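Local coordinates for ABC-type branched-chain amino acid transport systems periplasmic component-like protein (Thermomonospora curvata, PDB 4N03) that probably captures fatty acids outside the membrane and hands them to an ABC transporter, as a substrate-binding protein of the leucine-binding family, at residues V23-G28 against C71-E76; V78-G83 against Y93-N98; K123-P128 against N341-E346. All blocks are in the same frame, centred on the assembly; numbering follows the deposited sequence.

The three contacts lie on the same side of the chain's centre and all reach the four-stranded parallel sheet of one lobe. Contacts 1 and 2 share strand 74-81, an outermost strand of that sheet, and contact 3 uses the other outermost strand, 126-129. Contacts 1 and 2 are partly buried; contact 3 is buried. Chemistry follows position. Contact 1 is mainly polar, a straight arginine-to-amide hydrogen bond with a valine packed on the arginine and the disulfide sulfur. Contact 2 pairs a methyl contact with a long salt bridge nearer solvent. Contact 3 is purely aromatic. Contacts 2 and 3 meet where Met124 packs on Tyr93 and Asn97, and Pro27 of contact 1 touches Asn98.

Contact 1. Residues V23-G28 against C71-E76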
loop_
_atom_site.group_PDB
_atom_site.type_symbol
_atom_site.label_atom_id
_atom_site.label_comp_id
_atom_site.label_asym_id
_atom_site.label_seq_id
_atom_site.Cartn_x
_atom_site.Cartn_y
_atom_site.Cartn_z
ATOM N N VAL A 23 5.909 -33.092 -6.238
ATOM C CA VAL A 23 5.963 -31.797 -5.596
ATOM C C VAL A 23 5.331 -31.891 -4.218
ATOM O O VAL A 23 4.212 -32.333 -4.044
ATOM C CB VAL A 23 5.274 -30.725 -6.473
ATOM C CG1 VAL A 23 5.171 -29.411 -5.721
ATOM C CG2 VAL A 23 5.972 -30.598 -7.815
ATOM N N LYS A 24 6.086 -31.442 -3.207
ATOM C CA LYS A 24 5.562 -31.387 -1.855
ATOM C C LYS A 24 4.450 -30.342 -1.752
ATOM O O LYS A 24 4.543 -29.272 -2.323
ATOM C CB LYS A 24 6.675 -31.064 -0.852
ATOM C CG LYS A 24 7.755 -32.125 -0.713
ATOM C CD LYS A 24 8.926 -31.605 0.117
ATOM C CE LYS A 24 10.087 -32.574 0.191
ATOM N NZ LYS A 24 11.321 -31.808 0.505
ATOM N N GLN A 25 3.377 -30.709 -1.058
ATOM C CA GLN A 25 2.176 -29.892 -1.001
ATOM C C GLN A 25 1.883 -29.447 0.438
ATOM O O GLN A 25 1.505 -30.249 1.254
ATOM C CB GLN A 25 0.995 -30.679 -1.578
ATOM C CG GLN A 25 1.217 -31.136 -3.029
ATOM C CD GLN A 25 0.106 -31.977 -3.653
ATOM O OE1 GLN A 25 0.064 -32.052 -4.873
ATOM N NE2 GLN A 25 -0.718 -32.617 -2.896
ATOM N N GLY A 26 1.961 -28.146 0.679
ATOM C CA GLY A 26 1.605 -27.604 1.981
ATOM C C GLY A 26 0.134 -27.343 2.094
ATOM O O GLY A 26 -0.674 -27.747 1.230
ATOM N N PRO A 27 -0.264 -26.657 3.162
ATOM C CA PRO A 27 -1.683 -26.267 3.304
ATOM C C PRO A 27 -2.194 -25.503 2.092
ATOM O O PRO A 27 -1.503 -24.674 1.537
ATOM C CB PRO A 27 -1.682 -25.415 4.587
ATOM C CG PRO A 27 -0.432 -25.741 5.274
ATOM C CD PRO A 27 0.574 -26.136 4.252
ATOM N N GLY A 28 -3.425 -25.801 1.690
ATOM C CA GLY A 28 -3.992 -25.148 0.554
ATOM C C GLY A 28 -3.524 -25.666 -0.809
ATOM O O GLY A 28 -3.991 -25.189 -1.825
ATOM N N CYS A 71 3.061 -25.230 -11.870
ATOM C CA CYS A 71 3.321 -26.630 -11.498
ATOM C C CYS A 71 2.071 -27.466 -11.901
ATOM O O CYS A 71 1.730 -28.423 -11.226
ATOM C CB CYS A 71 3.738 -26.698 -9.958
ATOM S SG CYS A 71 5.426 -27.349 -9.729
ATOM N N GLY A 72 1.369 -27.077 -12.986
ATOM C CA GLY A 72 0.146 -27.729 -13.421
ATOM C C GLY A 72 -1.068 -27.584 -12.521
ATOM O O GLY A 72 -2.102 -28.298 -12.674
ATOM N N ARG A 73 -0.989 -26.639 -11.584
ATOM C CA ARG A 73 -2.024 -26.409 -10.631
ATOM C C ARG A 73 -2.661 -25.030 -10.855
ATOM O O ARG A 73 -1.992 -24.034 -11.134
ATOM C CB ARG A 73 -1.442 -26.484 -9.217
ATOM C CG ARG A 73 -1.005 -27.904 -8.843
ATOM C CD ARG A 73 -0.178 -27.901 -7.566
ATOM N NE ARG A 73 0.209 -29.222 -7.124
ATOM C CZ ARG A 73 1.192 -29.938 -7.645
ATOM N NH1 ARG A 73 1.939 -29.485 -8.604
ATOM N NH2 ARG A 73 1.464 -31.123 -7.123
ATOM N N THR A 74 -3.977 -25.011 -10.733
ATOM C CA THR A 74 -4.749 -23.778 -10.883
ATOM C C THR A 74 -4.703 -22.971 -9.591
ATOM O O THR A 74 -4.883 -23.520 -8.544
ATOM C CB THR A 74 -6.225 -24.073 -11.249
ATOM O OG1 THR A 74 -6.898 -24.712 -10.157
ATOM C CG2 THR A 74 -6.341 -24.965 -12.414
ATOM N N ILE A 75 -4.548 -21.671 -9.735
ATOM C CA ILE A 75 -4.568 -20.778 -8.572
ATOM C C ILE A 75 -6.014 -20.379 -8.291
ATOM O O ILE A 75 -6.723 -19.926 -9.202
ATOM C CB ILE A 75 -3.704 -19.530 -8.829
ATOM C CG1 ILE A 75 -2.238 -19.934 -8.976
ATOM C CG2 ILE A 75 -3.879 -18.526 -7.692
ATOM C CD1 ILE A 75 -1.309 -18.805 -9.347
ATOM N N GLU A 76 -6.467 -20.575 -7.055
ATOM C CA GLU A 76 -7.792 -20.186 -6.568
ATOM C C GLU A 76 -7.601 -19.223 -5.403
ATOM O O GLU A 76 -7.077 -19.631 -4.359
ATOM C CB GLU A 76 -8.538 -21.418 -6.019
ATOM C CG GLU A 76 -9.886 -21.167 -5.333
ATOM C CD GLU A 76 -10.442 -22.396 -4.619
ATOM O OE1 GLU A 76 -10.313 -23.515 -5.159
ATOM O OE2 GLU A 76 -11.025 -22.250 -3.523
#
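The guanidinium of Arg73 has Val23 CG1 over one face and Gln25 OE1 at its edge, only 5° out of its plane. The amide of Gln25 stands nearly perpendicular to the guanidinium, yet OE1 still receives NH2 properly: the bond from Arg73 NH2 to Gln25 OE1 measures 2.8 Å, is almost straight at 176° and falls on a carbonyl lone pair. Arg73 reaches this place because its chain runs extended from CG to NE, carrying the charged group from just ahead of strand 74-81 toward the N-terminal segment. Val23 contributes CB as well, 3.9 Å from Arg73 NH2, while its other methyl, CG2, packs 3.8 Å from Cys71 SG. On the second terminal nitrogen, Arg73 NH1 makes a weak bond of 2.8 Å back to Cys71 O and a salt bridge to Asp21; NE is given to the carbonyl of Thr30. All three nitrogens of this buried group are thus engaged, which would fix its rotation. A leucine in place of Arg73 would probably leave Asp21 without its counter-charge and the OE1 atom of Gln25 without its donor. Cys71 is joined by a disulfide to Cys329, at the end of helix 309-330, and strand 24-25 pairs in parallel with strand 333-334. Arginine and disulfide therefore tie together three parts of the chain distant in sequence: the N-terminal segment, the edge strand of the four-stranded sheet and helix 309-330 with strand 333-334, in a periplasmic-binding-protein fold whose two lobes are each built from noncontiguous pieces of chain.

Contact 2. Residues V78-G83 against Y93-N98; sequences VVRDHG and YTELNN
With chi1 at -56°, Val78 places CG2 between its backbone N and carbonyl carbon, and this methyl meets CD2 of Leu96; the leucine answers with CG turned away from its own carbonyl carbon (chi1 -67°). In the conformer given for the valine, the two methyls, Val78 CG2 and Leu96 CD2, are 3.5 Å apart, and the side chains run past each other in opposite directions. Two residues further along the strand Arg80 points to the same side, its chain folded at chi2, and its aliphatic part skirts the leucine: Arg80 CG lies 4.5 Å from Leu96 CD2. The bend carries the guanidinium round to Glu95, whose side chain it crosses at about a right angle. OE2 of the glutamate sits at the edge of the guanidinium, near its plane, but at 4.0 Å from Arg80 NE to Glu95 OE2 this is a long salt bridge and no hydrogen bond forms. The carboxylate plane is turned 55° from that of the guanidinium, and OE1 is scarcely farther from NE than OE2, so in these conformers, each one of two, the pairing appears loosely directed. Glu95 is exposed, whereas Leu96 is buried, and the charged pair thus flanks the apolar contact on its solvent side. Val78 also rests on Val100, and Arg80 on Ile92 one turn earlier in helix 86-96. At the strand's end Asp81 OD1 accepts from Gly83 N, 2.9 Å away, in an Asx turn that leads the chain toward the helix. Strand 74-81 and the helix packed back on it open a right-handed beta-alpha-beta crossover leading to strand 103-107, the repeating element of the Rossmann-like lobes in periplasmic binding proteins.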
loop_
_atom_site.group_PDB
_atom_site.type_symbol
_atom_site.label_atom_id
_atom_site.label_comp_id
_atom_site.label_asym_id
_atom_site.label_seq_id
_atom_site.Cartn_x
_atom_site.Cartn_y
_atom_site.Cartn_z
ATOM N N VAL A 78 -9.328 -17.112 -2.523
ATOM C CA VAL A 78 -10.511 -16.904 -1.718
ATOM C C VAL A 78 -10.430 -15.552 -1.047
ATOM O O VAL A 78 -9.372 -15.139 -0.596
ATOM C CB VAL A 78 -10.758 -18.013 -0.686
ATOM C CG1 VAL A 78 -10.820 -19.355 -1.379
ATOM C CG2 VAL A 78 -9.711 -18.055 0.391
ATOM N N VAL A 79 -11.555 -14.849 -1.093
ATOM C CA VAL A 79 -11.601 -13.449 -0.722
ATOM C C VAL A 79 -12.488 -13.246 0.468
ATOM O O VAL A 79 -13.649 -13.648 0.439
ATOM C CB VAL A 79 -12.083 -12.541 -1.881
ATOM C CG1 VAL A 79 -12.189 -11.099 -1.450
ATOM C CG2 VAL A 79 -11.176 -12.686 -3.069
ATOM N N ARG A 80 -11.947 -12.580 1.497
ATOM C CA ARG A 80 -12.693 -12.180 2.684
ATOM C C ARG A 80 -12.590 -10.672 2.907
ATOM O O ARG A 80 -11.561 -10.058 2.647
ATOM C CB ARG A 80 -12.208 -12.889 3.938
ATOM C CG ARG A 80 -12.584 -14.356 4.019
ATOM C CD ARG A 80 -14.044 -14.526 4.383
ATOM N NE ARG A 80 -14.320 -15.930 4.624
ATOM C CZ ARG A 80 -14.504 -16.822 3.668
ATOM N NH1 ARG A 80 -14.485 -16.448 2.398
ATOM N NH2 ARG A 80 -14.725 -18.079 3.997
ATOM N N ASP A 81 -13.675 -10.088 3.397
ATOM C CA ASP A 81 -13.802 -8.643 3.657
ATOM C C ASP A 81 -13.748 -8.392 5.155
ATOM O O ASP A 81 -14.677 -8.774 5.864
ATOM C CB ASP A 81 -15.115 -8.146 3.061
ATOM C CG ASP A 81 -15.367 -6.688 3.315
ATOM O OD1 ASP A 81 -14.436 -5.938 3.639
ATOM O OD2 ASP A 81 -16.521 -6.261 3.205
ATOM N N HIS A 82 -12.681 -7.760 5.658
ATOM C CA HIS A 82 -12.628 -7.391 7.058
ATOM C C HIS A 82 -13.190 -6.017 7.344
ATOM O O HIS A 82 -13.262 -5.634 8.520
ATOM C CB HIS A 82 -11.216 -7.532 7.642
ATOM C CG HIS A 82 -10.162 -6.766 6.940
ATOM N ND1 HIS A 82 -10.221 -5.401 6.726
ATOM C CD2 HIS A 82 -8.949 -7.175 6.482
ATOM C CE1 HIS A 82 -9.091 -5.013 6.165
ATOM N NE2 HIS A 82 -8.318 -6.067 5.989
ATOM N N GLY A 83 -13.556 -5.236 6.323
ATOM C CA GLY A 83 -14.219 -3.962 6.508
ATOM C C GLY A 83 -13.338 -2.897 7.157
ATOM O O GLY A 83 -13.809 -1.896 7.689
ATOM N N TYR A 93 -8.554 -14.470 9.460
ATOM C CA TYR A 93 -7.302 -15.191 9.419
ATOM C C TYR A 93 -7.518 -16.615 9.928
ATOM O O TYR A 93 -7.046 -17.576 9.339
ATOM C CB TYR A 93 -6.218 -14.455 10.219
ATOM C CG TYR A 93 -4.884 -15.157 10.146
ATOM C CD1 TYR A 93 -4.564 -16.152 11.060
ATOM C CD2 TYR A 93 -4.014 -14.934 9.107
ATOM C CE1 TYR A 93 -3.374 -16.860 10.949
ATOM C CE2 TYR A 93 -2.817 -15.628 9.004
ATOM C CZ TYR A 93 -2.504 -16.591 9.935
ATOM O OH TYR A 93 -1.338 -17.289 9.794
ATOM N N THR A 94 -8.225 -16.764 11.026
ATOM C CA THR A 94 -8.365 -18.100 11.613
ATOM C C THR A 94 -9.250 -18.990 10.734
ATOM O O THR A 94 -9.109 -20.212 10.783
ATOM C CB THR A 94 -8.908 -18.036 13.012
ATOM O OG1 THR A 94 -10.194 -17.502 12.962
ATOM C CG2 THR A 94 -8.116 -17.170 13.902
ATOM N N GLU A 95 -10.118 -18.399 9.917
ATOM C CA GLU A 95 -10.933 -19.157 8.953
ATOM C C GLU A 95 -10.163 -19.585 7.711
ATOM O O GLU A 95 -10.583 -20.504 6.975
ATOM C CB GLU A 95 -12.073 -18.294 8.451
ATOM C CG GLU A 95 -13.140 -17.897 9.429
ATOM C CD GLU A 95 -14.205 -17.070 8.721
ATOM O OE1 GLU A 95 -14.112 -15.807 8.685
ATOM O OE2 GLU A 95 -15.107 -17.689 8.112
ATOM N N LEU A 96 -9.067 -18.898 7.423
ATOM C CA LEU A 96 -8.316 -19.191 6.226
ATOM C C LEU A 96 -7.071 -19.984 6.519
ATOM O O LEU A 96 -6.587 -20.645 5.613
ATOM C CB LEU A 96 -7.840 -17.895 5.563
ATOM C CG LEU A 96 -8.893 -16.990 4.971
ATOM C CD1 LEU A 96 -8.195 -15.716 4.518
ATOM C CD2 LEU A 96 -9.571 -17.687 3.822
ATOM N N ASN A 97 -6.483 -19.888 7.727
ATOM C CA ASN A 97 -5.058 -20.197 7.857
ATOM C C ASN A 97 -4.705 -21.648 7.641
ATOM O O ASN A 97 -3.592 -21.964 7.286
ATOM C CB ASN A 97 -4.445 -19.667 9.162
ATOM C CG ASN A 97 -4.981 -20.356 10.407
ATOM O OD1 ASN A 97 -6.146 -20.724 10.475
ATOM N ND2 ASN A 97 -4.129 -20.489 11.430
ATOM N N ASN A 98 -5.649 -22.545 7.873
ATOM C CA ASN A 98 -5.310 -23.934 7.710
ATOM C C ASN A 98 -5.567 -24.429 6.294
ATOM O O ASN A 98 -5.249 -25.570 5.972
ATOM C CB ASN A 98 -5.928 -24.790 8.816
ATOM C CG ASN A 98 -5.287 -24.503 10.209
ATOM O OD1 ASN A 98 -4.052 -24.334 10.350
ATOM N ND2 ASN A 98 -6.125 -24.434 11.227
#

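Contact 3. Residues K123-P128 against N341-E346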
loop_
_atom_site.group_PDB
_atom_site.type_symbol
_atom_site.label_atom_id
_atom_site.label_comp_id
_atom_site.label_asym_id
_atom_site.label_seq_id
_atom_site.Cartn_x
_atom_site.Cartn_y
_atom_site.Cartn_z
ATOM N N LYS A 123 4.065 -19.675 9.605
ATOM C CA LYS A 123 4.972 -19.480 8.476
ATOM C C LYS A 123 4.213 -19.025 7.222
ATOM O O LYS A 123 4.511 -19.437 6.098
ATOM C CB LYS A 123 5.797 -20.744 8.202
ATOM C CG LYS A 123 6.642 -21.174 9.400
ATOM C CD LYS A 123 7.465 -22.410 9.093
ATOM C CE LYS A 123 8.648 -22.594 10.027
ATOM N NZ LYS A 123 8.381 -22.455 11.485
HETATM N N MSE A 124 3.270 -18.118 7.406
HETATM C CA MSE A 124 2.349 -17.705 6.332
HETATM C C MSE A 124 2.935 -16.559 5.561
HETATM O O MSE A 124 2.982 -15.439 6.057
HETATM C CB MSE A 124 1.033 -17.262 6.988
HETATM C CG MSE A 124 -0.061 -16.881 5.953
HETATM SE SE MSE A 124 -0.753 -18.415 5.000
HETATM C CE MSE A 124 -2.157 -18.816 6.347
ATOM N N PHE A 125 3.331 -16.803 4.305
ATOM C CA PHE A 125 3.790 -15.718 3.469
ATOM C C PHE A 125 2.672 -14.761 3.227
ATOM O O PHE A 125 1.623 -15.166 2.697
ATOM C CB PHE A 125 4.350 -16.281 2.137
ATOM C CG PHE A 125 4.864 -15.259 1.169
ATOM C CD1 PHE A 125 5.468 -14.080 1.589
ATOM C CD2 PHE A 125 4.741 -15.477 -0.212
ATOM C CE1 PHE A 125 5.931 -13.154 0.680
ATOM C CE2 PHE A 125 5.256 -14.549 -1.094
ATOM C CZ PHE A 125 5.815 -13.383 -0.672
ATOM N N THR A 126 2.821 -13.506 3.609
ATOM C CA THR A 126 1.813 -12.490 3.598
ATOM C C THR A 126 2.348 -11.267 2.902
ATOM O O THR A 126 3.426 -10.787 3.294
ATOM C CB THR A 126 1.382 -12.188 5.044
ATOM O OG1 THR A 126 0.927 -13.366 5.688
ATOM C CG2 THR A 126 0.301 -11.181 5.080
ATOM N N ILE A 127 1.591 -10.731 1.930
ATOM C CA ILE A 127 1.942 -9.514 1.270
ATOM C C ILE A 127 0.907 -8.468 1.593
ATOM O O ILE A 127 -0.205 -8.442 0.997
ATOM C CB ILE A 127 2.074 -9.654 -0.262
ATOM C CG1 ILE A 127 2.959 -10.815 -0.654
ATOM C CG2 ILE A 127 2.526 -8.339 -0.887
ATOM C CD1 ILE A 127 2.935 -11.166 -2.135
ATOM N N PRO A 128 1.180 -7.614 2.581
ATOM C CA PRO A 128 0.183 -6.585 2.922
ATOM C C PRO A 128 0.043 -5.475 1.885
ATOM O O PRO A 128 0.957 -5.178 1.142
ATOM C CB PRO A 128 0.753 -5.975 4.218
ATOM C CG PRO A 128 1.772 -6.930 4.707
ATOM C CD PRO A 128 2.335 -7.548 3.485
ATOM N N ASN A 341 11.275 -19.349 1.052
ATOM C CA ASN A 341 12.681 -19.354 0.640
ATOM C C ASN A 341 12.808 -18.948 -0.831
ATOM O O ASN A 341 13.713 -18.236 -1.199
ATOM C CB ASN A 341 13.264 -20.734 0.919
ATOM C CG ASN A 341 13.507 -20.973 2.400
ATOM O OD1 ASN A 341 13.483 -20.051 3.192
ATOM N ND2 ASN A 341 13.663 -22.200 2.738
ATOM N N ALA A 342 11.853 -19.345 -1.680
ATOM C CA ALA A 342 11.810 -18.906 -3.078
ATOM C C ALA A 342 11.645 -17.390 -3.135
ATOM O O ALA A 342 12.364 -16.705 -3.847
ATOM C CB ALA A 342 10.683 -19.593 -3.837
ATOM N N HIS A 343 10.707 -16.844 -2.351
ATOM C CA HIS A 343 10.506 -15.408 -2.345
ATOM C C HIS A 343 11.783 -14.650 -1.904
ATOM O O HIS A 343 12.227 -13.698 -2.523
ATOM C CB HIS A 343 9.356 -15.035 -1.391
ATOM C CG HIS A 343 9.190 -13.565 -1.274
ATOM N ND1 HIS A 343 8.893 -12.740 -2.330
ATOM C CD2 HIS A 343 9.411 -12.754 -0.210
ATOM C CE1 HIS A 343 8.876 -11.486 -1.916
ATOM N NE2 HIS A 343 9.192 -11.470 -0.624
ATOM N N ARG A 344 12.366 -15.082 -0.797
ATOM C CA ARG A 344 13.470 -14.362 -0.125
ATOM C C ARG A 344 14.795 -14.585 -0.814
ATOM O O ARG A 344 15.815 -14.070 -0.320
ATOM C CB ARG A 344 13.598 -14.763 1.329
ATOM C CG ARG A 344 12.423 -14.355 2.197
ATOM C CD ARG A 344 12.576 -13.020 2.815
ATOM N NE ARG A 344 11.381 -12.522 3.469
ATOM C CZ ARG A 344 10.924 -11.293 3.324
ATOM N NH1 ARG A 344 11.537 -10.417 2.583
ATOM N NH2 ARG A 344 9.849 -10.918 4.000
ATOM N N SER A 345 14.816 -15.359 -1.894
ATOM C CA SER A 345 15.979 -15.492 -2.763
ATOM C C SER A 345 16.118 -14.366 -3.756
ATOM O O SER A 345 17.171 -14.232 -4.369
ATOM C CB SER A 345 16.002 -16.858 -3.430
ATOM O OG SER A 345 15.037 -16.940 -4.480
ATOM N N GLU A 346 15.110 -13.501 -3.866
ATOM C CA GLU A 346 15.101 -12.444 -4.910
ATOM C C GLU A 346 15.633 -11.152 -4.417
ATOM O O GLU A 346 14.979 -10.454 -3.588
ATOM C CB GLU A 346 13.643 -12.277 -5.383
ATOM C CG GLU A 346 13.438 -11.195 -6.416
ATOM C CD GLU A 346 14.260 -11.426 -7.654
ATOM O OE1 GLU A 346 15.363 -10.894 -7.782
ATOM O OE2 GLU A 346 13.806 -12.167 -8.558
#
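Phe125 drives the CZ corner of its ring onto one face of the His343 imidazole, over the centre of the five-membered ring. Phe125 CZ comes within 3.4 Å of His343 CG, and Phe125 CE1 lies 3.6 Å from His343 CD2. The planes are inclined by 34° and the centroids stand 4.5 Å apart, an oblique aromatic pair in which the phenyl leans over the imidazole; the two side chains as a whole cross at about a right angle. In both residues CG is anti to the backbone N (chi1 -180° for Phe125, 175° for His343), which throws each ring out from its backbone to meet the other although Phe125 CA and His343 CA are 8.9 Å apart. The phenylalanine belongs to segment 123-128, which carries strand 126-129, the outermost strand at one side of the four-stranded parallel sheet in this Rossmann-like lobe, and the histidine comes from the last turn of helix 336-343, so the rings fill the layer between sheet and covering helix. Leu339 and Ile340 of that helix also touch Phe125, while Ile320 and Ala324 of helix 309-330 pack on His343. The far side of the imidazole is tied as well: NE2 is hydrogen-bonded to OE1 of Gln142, which would limit rotation of the ring. Arg344 follows, with His343 CD2 4.0 Å above one face of its guanidinium, toward the rim. A type I turn from His343 to Glu346 takes the chain out of the helix, and Ser345 OG bonds back to Ala342 O at 2.8 Å.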